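Local structure of regulatory protein BLAR1 (Bacillus licheniformis, 1NRF) at residues 29-34 against 243-248; 65-70 against 181-186; 105-110 against 114-119; 133-138 against 162-167. The protein probably senses beta-lactam antibiotics through acylation of a serine in its extracellular C-terminal domain, the part described here, and relays the signal across the membrane to the cytoplasm. All coordinates share one frame; numbering follows the deposited sequence.

Contact 1 (29-34 against 243-248)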
loop_
_atom_site.group_PDB
_atom_site.type_symbol
_atom_site.label_atom_id
_atom_site.label_comp_id
_atom_site.label_asym_id
_atom_site.label_seq_id
_atom_site.Cartn_x
_atom_site.Cartn_y
_atom_site.Cartn_z
ATOM N N ASP A 29 -0.990 -4.112 20.763
ATOM C CA ASP A 29 -1.871 -4.633 21.807
ATOM C C ASP A 29 -3.151 -3.814 21.928
ATOM O O ASP A 29 -4.218 -4.361 22.201
ATOM C CB ASP A 29 -1.163 -4.606 23.168
ATOM C CG ASP A 29 0.077 -5.475 23.209
ATOM O OD1 ASP A 29 0.886 -5.292 24.145
ATOM O OD2 ASP A 29 0.243 -6.339 22.321
ATOM N N LYS A 30 -3.031 -2.500 21.744
ATOM C CA LYS A 30 -4.174 -1.590 21.851
ATOM C C LYS A 30 -5.330 -1.958 20.932
ATOM O O LYS A 30 -6.478 -1.617 21.206
ATOM C CB LYS A 30 -3.753 -0.143 21.564
ATOM C CG LYS A 30 -2.774 0.450 22.579
ATOM C CD LYS A 30 -2.948 1.966 22.717
ATOM C CE LYS A 30 -2.616 2.736 21.429
ATOM N NZ LYS A 30 -1.149 2.820 21.133
ATOM N N PHE A 31 -5.022 -2.656 19.845
ATOM C CA PHE A 31 -6.036 -3.061 18.881
ATOM C C PHE A 31 -6.217 -4.569 18.842
ATOM O O PHE A 31 -6.719 -5.117 17.859
ATOM C CB PHE A 31 -5.663 -2.521 17.500
ATOM C CG PHE A 31 -5.680 -1.022 17.433
ATOM C CD1 PHE A 31 -6.866 -0.340 17.179
ATOM C CD2 PHE A 31 -4.531 -0.285 17.715
ATOM C CE1 PHE A 31 -6.913 1.050 17.216
ATOM C CE2 PHE A 31 -4.566 1.103 17.756
ATOM C CZ PHE A 31 -5.761 1.774 17.506
ATOM N N SER A 32 -5.816 -5.230 19.925
ATOM C CA SER A 32 -5.929 -6.679 20.032
ATOM C C SER A 32 -5.356 -7.326 18.778
ATOM O O SER A 32 -5.901 -8.309 18.258
ATOM C CB SER A 32 -7.397 -7.085 20.209
ATOM O OG SER A 32 -7.898 -6.630 21.453
ATOM N N ALA A 33 -4.244 -6.774 18.303
ATOM C CA ALA A 33 -3.600 -7.275 17.096
ATOM C C ALA A 33 -2.125 -7.611 17.270
ATOM O O ALA A 33 -1.479 -7.201 18.237
ATOM C CB ALA A 33 -3.755 -6.252 15.976
ATOM N N SER A 34 -1.607 -8.368 16.309
ATOM C CA SER A 34 -0.201 -8.738 16.277
ATOM C C SER A 34 0.237 -8.441 14.848
ATOM O O SER A 34 -0.574 -8.477 13.927
ATOM C CB SER A 34 -0.004 -10.229 16.616
ATOM O OG SER A 34 -0.324 -11.082 15.532
ATOM N N ALA A 243 -4.541 -0.943 11.404
ATOM C CA ALA A 243 -3.126 -0.966 11.049
ATOM C C ALA A 243 -2.635 0.462 10.788
ATOM O O ALA A 243 -1.493 0.797 11.086
ATOM C CB ALA A 243 -2.897 -1.837 9.814
ATOM N N ALA A 244 -3.503 1.301 10.233
ATOM C CA ALA A 244 -3.128 2.682 9.966
ATOM C C ALA A 244 -2.942 3.379 11.307
ATOM O O ALA A 244 -1.933 4.053 11.538
ATOM C CB ALA A 244 -4.207 3.375 9.156
ATOM N N GLU A 245 -3.920 3.199 12.192
ATOM C CA GLU A 245 -3.861 3.790 13.520
ATOM C C GLU A 245 -2.594 3.363 14.252
ATOM O O GLU A 245 -1.939 4.187 14.882
ATOM C CB GLU A 245 -5.099 3.410 14.341
ATOM C CG GLU A 245 -6.369 4.137 13.908
ATOM C CD GLU A 245 -7.220 4.601 15.093
ATOM O OE1 GLU A 245 -6.674 5.300 15.982
ATOM O OE2 GLU A 245 -8.433 4.279 15.135
ATOM N N ILE A 246 -2.248 2.084 14.167
ATOM C CA ILE A 246 -1.043 1.575 14.813
ATOM C C ILE A 246 0.200 2.264 14.238
ATOM O O ILE A 246 1.006 2.838 14.975
ATOM C CB ILE A 246 -0.909 0.058 14.613
ATOM C CG1 ILE A 246 -2.026 -0.662 15.367
ATOM C CG2 ILE A 246 0.459 -0.413 15.079
ATOM C CD1 ILE A 246 -2.093 -2.168 15.113
ATOM N N ALA A 247 0.355 2.204 12.920
ATOM C CA ALA A 247 1.500 2.834 12.264
ATOM C C ALA A 247 1.614 4.295 12.673
ATOM O O ALA A 247 2.705 4.793 12.936
ATOM C CB ALA A 247 1.356 2.745 10.745
ATOM N N LEU A 248 0.471 4.968 12.711
ATOM C CA LEU A 248 0.392 6.382 13.055
ATOM C C LEU A 248 0.785 6.703 14.499
ATOM O O LEU A 248 1.415 7.723 14.756
ATOM C CB LEU A 248 -1.022 6.893 12.760
ATOM C CG LEU A 248 -1.183 7.881 11.599
ATOM C CD1 LEU A 248 -0.134 7.665 10.525
ATOM C CD2 LEU A 248 -2.584 7.731 11.039
#
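Phe31 and Ile246 mark the closest approach of the two backbones, with their CA atoms 7.9 Å apart, where the turn after helix 25-29 runs beside the C-terminal helix 239-253. The turn is a type I beta turn from Asp29 to Ser32 and forms part of a Schellman motif: Ser32, at positive phi, is the C-prime residue, and its N donates to Asp29 O over 2.9 Å. The chain then enters strand 33-41 of the sheet of this penicillin-recognising fold.

Phe31 carries the contact. With CG beside the backbone N (chi1 -65°), its ring reaches the helix and lies obliquely against two successive residues. At one end of the ring CZ meets Glu245 CB at 3.6 Å. The glutamate bends at chi2, and its carboxylate plane stands 63° from the ring while the two side chains cross at roughly a right angle. Ile246 runs past the phenylalanine in the opposite direction and also packs on Ile232 of strand 225-234, so it touches both the turn and the sheet. Ala33 adds a looser contact, its CB lying 4.5 Å from Ile246 CD1. The tightest apolar touch is Phe31 CD2 on Ile246 CG1, at 3.5 Å.

Contact 2 (65-70 against 181-186)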
loop_
_atom_site.group_PDB
_atom_site.type_symbol
_atom_site.label_atom_id
_atom_site.label_comp_id
_atom_site.label_asym_id
_atom_site.label_seq_id
_atom_site.Cartn_x
_atom_site.Cartn_y
_atom_site.Cartn_z
ATOM N N TYR A 65 -1.965 -2.795 -3.045
ATOM C CA TYR A 65 -1.482 -2.963 -4.403
ATOM C C TYR A 65 -2.077 -1.973 -5.427
ATOM O O TYR A 65 -1.523 -1.785 -6.518
ATOM C CB TYR A 65 -1.743 -4.412 -4.845
ATOM C CG TYR A 65 -1.243 -4.693 -6.227
ATOM C CD1 TYR A 65 0.120 -4.815 -6.474
ATOM C CD2 TYR A 65 -2.121 -4.726 -7.307
ATOM C CE1 TYR A 65 0.604 -4.948 -7.760
ATOM C CE2 TYR A 65 -1.655 -4.862 -8.603
ATOM C CZ TYR A 65 -0.286 -4.968 -8.825
ATOM O OH TYR A 65 0.197 -5.074 -10.102
ATOM N N LYS A 66 -3.199 -1.349 -5.075
ATOM C CA LYS A 66 -3.864 -0.390 -5.957
ATOM C C LYS A 66 -2.937 0.737 -6.445
ATOM O O LYS A 66 -3.139 1.307 -7.521
ATOM C CB LYS A 66 -5.075 0.218 -5.246
ATOM C CG LYS A 66 -6.304 -0.679 -5.160
ATOM C CD LYS A 66 -7.380 0.039 -4.353
ATOM C CE LYS A 66 -8.714 -0.676 -4.381
ATOM N NZ LYS A 66 -8.648 -2.026 -3.801
ATOM N N VAL A 67 -1.922 1.056 -5.648
ATOM C CA VAL A 67 -0.955 2.090 -6.007
ATOM C C VAL A 67 -0.242 1.700 -7.303
ATOM O O VAL A 67 -0.090 2.516 -8.214
ATOM C CB VAL A 67 0.105 2.279 -4.879
ATOM C CG1 VAL A 67 1.189 3.242 -5.326
ATOM C CG2 VAL A 67 -0.569 2.799 -3.606
ATOM N N PHE A 68 0.181 0.446 -7.383
ATOM C CA PHE A 68 0.884 -0.024 -8.566
ATOM C C PHE A 68 -0.089 -0.379 -9.677
ATOM O O PHE A 68 0.250 -0.306 -10.852
ATOM C CB PHE A 68 1.780 -1.213 -8.215
ATOM C CG PHE A 68 2.913 -0.855 -7.299
ATOM C CD1 PHE A 68 2.719 -0.780 -5.923
ATOM C CD2 PHE A 68 4.160 -0.532 -7.816
ATOM C CE1 PHE A 68 3.752 -0.386 -5.074
ATOM C CE2 PHE A 68 5.200 -0.136 -6.976
ATOM C CZ PHE A 68 4.993 -0.063 -5.600
ATOM N N SER A 69 -1.300 -0.761 -9.298
ATOM C CA SER A 69 -2.323 -1.078 -10.283
ATOM C C SER A 69 -2.602 0.216 -11.047
ATOM O O SER A 69 -2.692 0.226 -12.276
ATOM C CB SER A 69 -3.606 -1.548 -9.587
ATOM O OG SER A 69 -4.671 -1.676 -10.518
ATOM N N ALA A 70 -2.725 1.307 -10.296
ATOM C CA ALA A 70 -2.995 2.624 -10.860
ATOM C C ALA A 70 -1.861 3.108 -11.767
ATOM O O ALA A 70 -2.098 3.737 -12.793
ATOM C CB ALA A 70 -3.226 3.625 -9.731
ATOM N N GLU A 181 3.753 11.259 -10.328
ATOM C CA GLU A 181 3.156 12.395 -9.632
ATOM C C GLU A 181 1.659 12.196 -9.441
ATOM O O GLU A 181 1.106 12.582 -8.409
ATOM C CB GLU A 181 3.401 13.687 -10.421
ATOM C CG GLU A 181 4.675 14.415 -10.047
ATOM C CD GLU A 181 5.080 15.458 -11.088
ATOM O OE1 GLU A 181 4.194 16.200 -11.579
ATOM O OE2 GLU A 181 6.288 15.541 -11.405
ATOM N N THR A 182 1.015 11.592 -10.440
ATOM C CA THR A 182 -0.419 11.332 -10.387
ATOM C C THR A 182 -0.756 10.313 -9.303
ATOM O O THR A 182 -1.697 10.504 -8.538
ATOM C CB THR A 182 -0.946 10.803 -11.738
ATOM O OG1 THR A 182 -0.544 11.686 -12.795
ATOM C CG2 THR A 182 -2.463 10.724 -11.709
ATOM N N VAL A 183 0.011 9.227 -9.240
ATOM C CA VAL A 183 -0.224 8.203 -8.223
ATOM C C VAL A 183 0.119 8.762 -6.849
ATOM O O VAL A 183 -0.489 8.380 -5.842
ATOM C CB VAL A 183 0.626 6.933 -8.477
ATOM C CG1 VAL A 183 0.520 5.992 -7.292
ATOM C CG2 VAL A 183 0.145 6.234 -9.746
ATOM N N LYS A 184 1.094 9.669 -6.822
ATOM C CA LYS A 184 1.521 10.289 -5.575
ATOM C C LYS A 184 0.386 11.106 -4.976
ATOM O O LYS A 184 0.133 11.023 -3.781
ATOM C CB LYS A 184 2.755 11.171 -5.801
ATOM C CG LYS A 184 4.059 10.425 -5.589
ATOM C CD LYS A 184 5.300 11.280 -5.854
ATOM C CE LYS A 184 6.562 10.525 -5.425
ATOM N NZ LYS A 184 7.846 11.251 -5.676
ATOM N N ASP A 185 -0.309 11.875 -5.814
ATOM C CA ASP A 185 -1.429 12.687 -5.346
ATOM C C ASP A 185 -2.608 11.832 -4.904
ATOM O O ASP A 185 -3.310 12.183 -3.960
ATOM C CB ASP A 185 -1.914 13.641 -6.438
ATOM C CG ASP A 185 -0.845 14.602 -6.893
ATOM O OD1 ASP A 185 -0.149 15.170 -6.025
ATOM O OD2 ASP A 185 -0.709 14.802 -8.120
ATOM N N SER A 186 -2.832 10.717 -5.590
ATOM C CA SER A 186 -3.943 9.835 -5.254
ATOM C C SER A 186 -3.870 9.295 -3.825
ATOM O O SER A 186 -4.898 8.982 -3.225
ATOM C CB SER A 186 -3.994 8.659 -6.234
ATOM O OG SER A 186 -2.802 7.888 -6.165
#
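Val183 meets Val67 and Ala70 across a buried interface of apolar side chains between helix 177-187 and helix 66-76, with no hydrogen bond passing from one segment to the other. The backbones come nearest at the two valines, whose CA atoms lie 6.5 Å apart, close enough for short side chains to fill the interval.

Val183 contributes the larger share. Its CB points at the opposite helix, and both methyl groups are used. CG1, anti to the backbone N (chi1 171°), abuts the corresponding methyl of Val67, the two CG1 atoms being 3.4 Å apart, a tight fit for two methyls. The same Val183 CG1 lies 3.6 Å from Val67 O, a packing contact that brings the valine against the helix backbone as well as against its side chain. The other branch serves the next turn: Val183 CG2 lies more loosely against Ala70, 4.3 Å from its CB.

Helix 66-76 begins just after Ser63, the probable acylated serine, and Lys66 NZ is hydrogen-bonded to Ser63 OG. Ala70 also touches Leu104 and Met108 of helix 104-110 and Phe116 of helix 113-123. From helix 177-187, Asp185 packs on Phe105 of the same helix 104-110, which therefore borders both segments, and forms a salt bridge with Arg188 at the start of strand 188-192.

Contact 3 (105-110 against 114-119)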
loop_
_atom_site.group_PDB
_atom_site.type_symbol
_atom_site.label_atom_id
_atom_site.label_comp_id
_atom_site.label_asym_id
_atom_site.label_seq_id
_atom_site.Cartn_x
_atom_site.Cartn_y
_atom_site.Cartn_z
ATOM N N PHE A 105 -8.902 9.105 -8.113
ATOM C CA PHE A 105 -8.739 9.689 -6.785
ATOM C C PHE A 105 -9.810 9.255 -5.781
ATOM O O PHE A 105 -9.521 9.112 -4.584
ATOM C CB PHE A 105 -8.716 11.213 -6.889
ATOM C CG PHE A 105 -7.378 11.772 -7.271
ATOM C CD1 PHE A 105 -6.662 11.236 -8.339
ATOM C CD2 PHE A 105 -6.827 12.837 -6.563
ATOM C CE1 PHE A 105 -5.413 11.753 -8.699
ATOM C CE2 PHE A 105 -5.581 13.364 -6.914
ATOM C CZ PHE A 105 -4.872 12.820 -7.984
ATOM N N SER A 106 -11.042 9.050 -6.246
ATOM C CA SER A 106 -12.096 8.616 -5.331
ATOM C C SER A 106 -11.995 7.105 -5.054
ATOM O O SER A 106 -12.274 6.640 -3.945
ATOM C CB SER A 106 -13.486 8.975 -5.886
ATOM O OG SER A 106 -13.844 8.207 -7.019
ATOM N N ALA A 107 -11.569 6.349 -6.061
ATOM C CA ALA A 107 -11.438 4.904 -5.932
ATOM C C ALA A 107 -10.353 4.528 -4.922
ATOM O O ALA A 107 -10.489 3.541 -4.195
ATOM C CB ALA A 107 -11.135 4.283 -7.297
ATOM N N MET A 108 -9.280 5.318 -4.892
ATOM C CA MET A 108 -8.175 5.098 -3.968
ATOM C C MET A 108 -8.598 5.354 -2.529
ATOM O O MET A 108 -8.430 4.491 -1.665
ATOM C CB MET A 108 -6.998 6.022 -4.297
ATOM C CG MET A 108 -6.027 5.463 -5.312
ATOM S SD MET A 108 -5.014 4.056 -4.722
ATOM C CE MET A 108 -3.785 4.067 -6.021
ATOM N N SER A 109 -9.127 6.549 -2.274
ATOM C CA SER A 109 -9.558 6.923 -0.927
ATOM C C SER A 109 -10.545 5.911 -0.396
ATOM O O SER A 109 -10.497 5.524 0.767
ATOM C CB SER A 109 -10.242 8.289 -0.928
ATOM O OG SER A 109 -9.521 9.226 -1.696
ATOM N N SER A 110 -11.436 5.474 -1.271
ATOM C CA SER A 110 -12.470 4.541 -0.888
ATOM C C SER A 110 -12.135 3.072 -1.140
ATOM O O SER A 110 -12.883 2.178 -0.737
ATOM C CB SER A 110 -13.757 4.938 -1.606
ATOM O OG SER A 110 -14.089 6.282 -1.275
ATOM N N TRP A 114 -13.910 -2.449 -7.480
ATOM C CA TRP A 114 -14.351 -2.660 -8.860
ATOM C C TRP A 114 -13.666 -1.748 -9.869
ATOM O O TRP A 114 -13.442 -2.141 -11.012
ATOM C CB TRP A 114 -15.883 -2.541 -8.994
ATOM C CG TRP A 114 -16.495 -1.174 -8.747
ATOM C CD1 TRP A 114 -17.179 -0.777 -7.636
ATOM C CD2 TRP A 114 -16.558 -0.076 -9.669
ATOM N NE1 TRP A 114 -17.675 0.489 -7.813
ATOM C CE2 TRP A 114 -17.310 0.943 -9.053
ATOM C CE3 TRP A 114 -16.056 0.142 -10.963
ATOM C CZ2 TRP A 114 -17.578 2.168 -9.683
ATOM C CZ3 TRP A 114 -16.323 1.363 -11.593
ATOM C CH2 TRP A 114 -17.079 2.358 -10.948
ATOM N N TYR A 115 -13.311 -0.542 -9.439
ATOM C CA TYR A 115 -12.649 0.423 -10.319
ATOM C C TYR A 115 -11.307 -0.081 -10.852
ATOM O O TYR A 115 -11.047 -0.034 -12.053
ATOM C CB TYR A 115 -12.439 1.745 -9.577
ATOM C CG TYR A 115 -11.775 2.820 -10.406
ATOM C CD1 TYR A 115 -10.406 2.787 -10.660
ATOM C CD2 TYR A 115 -12.527 3.865 -10.955
ATOM C CE1 TYR A 115 -9.808 3.767 -11.438
ATOM C CE2 TYR A 115 -11.938 4.845 -11.729
ATOM C CZ TYR A 115 -10.584 4.794 -11.968
ATOM O OH TYR A 115 -9.998 5.774 -12.734
ATOM N N PHE A 116 -10.453 -0.550 -9.948
ATOM C CA PHE A 116 -9.143 -1.051 -10.342
ATOM C C PHE A 116 -9.254 -2.416 -11.003
ATOM O O PHE A 116 -8.459 -2.755 -11.881
ATOM C CB PHE A 116 -8.204 -1.094 -9.126
ATOM C CG PHE A 116 -7.964 0.261 -8.512
ATOM C CD1 PHE A 116 -8.867 0.795 -7.588
ATOM C CD2 PHE A 116 -6.893 1.051 -8.935
ATOM C CE1 PHE A 116 -8.710 2.100 -7.105
ATOM C CE2 PHE A 116 -6.728 2.353 -8.459
ATOM C CZ PHE A 116 -7.639 2.880 -7.544
ATOM N N GLN A 117 -10.255 -3.189 -10.594
ATOM C CA GLN A 117 -10.485 -4.509 -11.172
ATOM C C GLN A 117 -10.813 -4.382 -12.659
ATOM O O GLN A 117 -10.218 -5.058 -13.500
ATOM C CB GLN A 117 -11.639 -5.199 -10.447
ATOM C CG GLN A 117 -11.227 -6.406 -9.624
ATOM C CD GLN A 117 -12.345 -6.900 -8.725
ATOM O OE1 GLN A 117 -12.312 -8.030 -8.237
ATOM N NE2 GLN A 117 -13.336 -6.048 -8.490
ATOM N N LYS A 118 -11.763 -3.514 -12.984
ATOM C CA LYS A 118 -12.140 -3.328 -14.372
ATOM C C LYS A 118 -10.993 -2.642 -15.096
ATOM O O LYS A 118 -10.959 -2.587 -16.327
ATOM C CB LYS A 118 -13.431 -2.503 -14.471
ATOM C CG LYS A 118 -14.632 -3.157 -13.750
ATOM C CD LYS A 118 -16.002 -2.772 -14.351
ATOM C CE LYS A 118 -16.356 -1.296 -14.177
ATOM N NZ LYS A 118 -17.728 -0.964 -14.693
ATOM N N LEU A 119 -10.043 -2.138 -14.316
ATOM C CA LEU A 119 -8.868 -1.460 -14.853
ATOM C C LEU A 119 -7.831 -2.529 -15.189
ATOM O O LEU A 119 -7.147 -2.448 -16.209
ATOM C CB LEU A 119 -8.313 -0.492 -13.804
ATOM C CG LEU A 119 -7.824 0.905 -14.206
ATOM C CD1 LEU A 119 -8.846 1.595 -15.091
ATOM C CD2 LEU A 119 -7.572 1.720 -12.945
#
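The Tyr115 ring has the methyl of Ala107 over one face, and the Phe116 ring beside it receives the same methyl obliquely. The rings belong to the second of two successive helices, 104-110 and 113-123, in the all-helical part of the penicillin-recognising fold; a very short link joins the two, and their axes here approach to 10.0 Å at a steep 121° between N-to-C directions. On Tyr115 the contact is CH-pi, with Ala107 CB 3.9 Å from the ring centroid and 28° off the ring normal. On Phe116 it is shorter, Ala107 CB lying 3.3 Å from CE1. One face of Phe116 is covered by its own neighbour, as Tyr115 CD1 sits over the ring centre, 3.9 Å above the plane. At the Phe116 edge, in plane, lie the backbone atoms Ala107 C and Met108 N, so the ring is directed edge-on at the opposing main chain.

Two successive aromatic residues thus meet the same alanine methyl from directions roughly at right angles. Tyr115 CG is anti to the backbone N (chi1 -179°), while Phe116 CG lies beside its own N.

The tyrosine hydroxyl has its partner outside the helix pair, in Ser84 O. Phe116 also touches Lys66 and Ser69 of helix 66-76, which places the pair next to the helix that follows the probable acylation site. Met108, bent at chi2, crosses the phenylalanine at nearly a right angle in a Met-aromatic contact, with SD 5.0 Å from the Phe116 ring centroid in an oblique position. Its nearest approach is made by another atom: Met108 CG lies 3.8 Å from Phe116 CZ.

Contact 4 (133-138 against 162-167)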
loop_
_atom_site.group_PDB
_atom_site.type_symbol
_atom_site.label_atom_id
_atom_site.label_comp_id
_atom_site.label_asym_id
_atom_site.label_seq_id
_atom_site.Cartn_x
_atom_site.Cartn_y
_atom_site.Cartn_z
ATOM N N LYS A 133 6.624 -8.630 -13.053
ATOM C CA LYS A 133 8.012 -9.004 -13.257
ATOM C C LYS A 133 8.845 -7.754 -13.504
ATOM O O LYS A 133 9.957 -7.639 -12.986
ATOM C CB LYS A 133 8.156 -9.969 -14.432
ATOM C CG LYS A 133 7.734 -11.388 -14.119
ATOM C CD LYS A 133 7.937 -12.304 -15.320
ATOM C CE LYS A 133 7.480 -13.728 -15.002
ATOM N NZ LYS A 133 7.706 -14.677 -16.139
ATOM N N SER A 134 8.304 -6.807 -14.273
ATOM C CA SER A 134 9.049 -5.592 -14.569
ATOM C C SER A 134 9.413 -4.791 -13.313
ATOM O O SER A 134 10.422 -4.101 -13.292
ATOM C CB SER A 134 8.292 -4.708 -15.590
ATOM O OG SER A 134 7.112 -4.110 -15.065
ATOM N N ILE A 135 8.607 -4.879 -12.263
ATOM C CA ILE A 135 8.926 -4.143 -11.040
ATOM C C ILE A 135 9.248 -5.093 -9.890
ATOM O O ILE A 135 9.400 -4.659 -8.742
ATOM C CB ILE A 135 7.766 -3.213 -10.599
ATOM C CG1 ILE A 135 6.527 -4.045 -10.260
ATOM C CG2 ILE A 135 7.480 -2.185 -11.687
ATOM C CD1 ILE A 135 5.390 -3.240 -9.652
ATOM N N HIS A 136 9.369 -6.380 -10.218
ATOM C CA HIS A 136 9.640 -7.434 -9.241
ATOM C C HIS A 136 8.864 -7.213 -7.934
ATOM O O HIS A 136 9.435 -6.948 -6.874
ATOM C CB HIS A 136 11.150 -7.554 -8.966
ATOM C CG HIS A 136 11.541 -8.851 -8.318
ATOM N ND1 HIS A 136 12.721 -9.504 -8.610
ATOM C CD2 HIS A 136 10.899 -9.623 -7.405
ATOM C CE1 HIS A 136 12.787 -10.623 -7.909
ATOM N NE2 HIS A 136 11.694 -10.719 -7.171
ATOM N N TYR A 137 7.545 -7.341 -8.035
ATOM C CA TYR A 137 6.655 -7.159 -6.902
ATOM C C TYR A 137 6.421 -8.458 -6.128
ATOM O O TYR A 137 5.738 -9.368 -6.600
ATOM C CB TYR A 137 5.328 -6.582 -7.393
ATOM C CG TYR A 137 4.396 -6.122 -6.291
ATOM C CD1 TYR A 137 3.729 -7.040 -5.472
ATOM C CD2 TYR A 137 4.145 -4.766 -6.093
ATOM C CE1 TYR A 137 2.838 -6.614 -4.495
ATOM C CE2 TYR A 137 3.251 -4.334 -5.118
ATOM C CZ TYR A 137 2.604 -5.262 -4.327
ATOM O OH TYR A 137 1.724 -4.830 -3.373
ATOM N N GLY A 138 6.996 -8.526 -4.933
ATOM C CA GLY A 138 6.838 -9.695 -4.090
ATOM C C GLY A 138 7.213 -10.987 -4.779
ATOM O O GLY A 138 8.194 -11.048 -5.499
ATOM N N VAL A 162 8.170 -1.523 1.688
ATOM C CA VAL A 162 8.984 -0.321 1.906
ATOM C C VAL A 162 10.015 -0.126 0.800
ATOM O O VAL A 162 10.127 0.965 0.234
ATOM C CB VAL A 162 9.730 -0.361 3.292
ATOM C CG1 VAL A 162 10.840 0.688 3.326
ATOM C CG2 VAL A 162 8.737 -0.109 4.447
ATOM N N ASN A 163 10.755 -1.182 0.467
ATOM C CA ASN A 163 11.780 -1.060 -0.563
ATOM C C ASN A 163 11.222 -0.686 -1.928
ATOM O O ASN A 163 11.807 0.146 -2.623
ATOM C CB ASN A 163 12.620 -2.346 -0.672
ATOM C CG ASN A 163 13.447 -2.617 0.582
ATOM O OD1 ASN A 163 13.851 -1.694 1.286
ATOM N ND2 ASN A 163 13.709 -3.883 0.854
ATOM N N ILE A 164 10.092 -1.281 -2.317
ATOM C CA ILE A 164 9.525 -0.963 -3.626
ATOM C C ILE A 164 8.805 0.390 -3.601
ATOM O O ILE A 164 8.756 1.087 -4.612
ATOM C CB ILE A 164 8.592 -2.122 -4.155
ATOM C CG1 ILE A 164 8.462 -2.014 -5.678
ATOM C CG2 ILE A 164 7.218 -2.090 -3.475
ATOM C CD1 ILE A 164 7.728 -3.194 -6.328
ATOM N N LEU A 165 8.267 0.772 -2.443
ATOM C CA LEU A 165 7.618 2.076 -2.324
ATOM C C LEU A 165 8.666 3.171 -2.571
ATOM O O LEU A 165 8.344 4.211 -3.145
ATOM C CB LEU A 165 6.997 2.262 -0.940
ATOM C CG LEU A 165 5.502 1.974 -0.764
ATOM C CD1 LEU A 165 5.141 1.965 0.716
ATOM C CD2 LEU A 165 4.687 3.026 -1.495
ATOM N N LYS A 166 9.911 2.931 -2.146
ATOM C CA LYS A 166 10.998 3.896 -2.343
ATOM C C LYS A 166 11.376 3.944 -3.825
ATOM O O LYS A 166 11.634 5.022 -4.378
ATOM C CB LYS A 166 12.233 3.526 -1.514
ATOM C CG LYS A 166 13.409 4.489 -1.724
ATOM C CD LYS A 166 14.635 4.085 -0.939
ATOM C CE LYS A 166 15.861 4.929 -1.315
ATOM N NZ LYS A 166 15.785 6.350 -0.883
ATOM N N LYS A 167 11.413 2.775 -4.461
ATOM C CA LYS A 167 11.712 2.705 -5.893
ATOM C C LYS A 167 10.656 3.482 -6.686
ATOM O O LYS A 167 10.948 4.072 -7.729
ATOM C CB LYS A 167 11.737 1.249 -6.374
ATOM C CG LYS A 167 13.014 0.520 -6.034
ATOM C CD LYS A 167 13.245 -0.601 -7.006
ATOM C CE LYS A 167 14.527 -1.338 -6.681
ATOM N NZ LYS A 167 14.453 -1.959 -5.331
#
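Ile164 makes all the apolar contacts of this interface, reaching from helix 158-170 to Ile135 and Tyr137 in the turn that follows helix 125-134. Its chain is extended, with CG1 anti to the backbone N (chi1 -159°), and this carries CD1 furthest from its own helix and in among the atoms of the turn. Ile135 answers with its own delta methyl, the two CD1 atoms lying 4.1 Å apart and the side chains crossing at about a right angle. Tyr137 comes in obliquely, CD2 standing 3.9 Å from Ile164 CD1.

Contacts with the main chain are of a second kind. Ile164 CD1 lies 3.3 Å from Ile135 O and 4.2 Å from His136 O, so one methyl group fits against two consecutive carbonyls as well as two side chains. No hydrogen bond crosses between the segments.

Aromatic packing extends the interface inward. The Tyr137 ring makes edge-to-face contacts with Tyr65 and Phe68, in segment 65-70, shortly after Ser63, the probable acylation site. Phe68 also touches both Ile135 and Ile164, so the three apolar side chains of the contact share it as a neighbour.

Hydrogen bonding within the turn sets its shape: His136 N donates to Lys133 O over 3.1 Å, and Tyr137 N bonds to Leu132 O. With His136 at positive phi as the C-prime residue, the turn completes a Schellman motif that ends helix 125-134, a common way of ending an alpha-helix.

How the contacts relate
From the N terminus, contact 1 opens first, at 29-34, and contact 2 follows at 65-70. Contact 3 is then made and completed locally, between 105 and 119, before contact 4 opens at 133-138 and closes at 162-167. Contact 2 closes at 181-186, so its loop encloses contacts 3 and 4, which stand in series; contact 1 closes last, at 243-248, and surrounds all three. None cross. Contact 2 is the hub of the helical region, touching contact 3 through Lys66 and Met108 and contact 4 through Phe68 and Ile135. Contact 1 stands apart, about 24 Å from contact 2 between centres, and ties helix 239-253 to the turn leading into the inner strand 33-41.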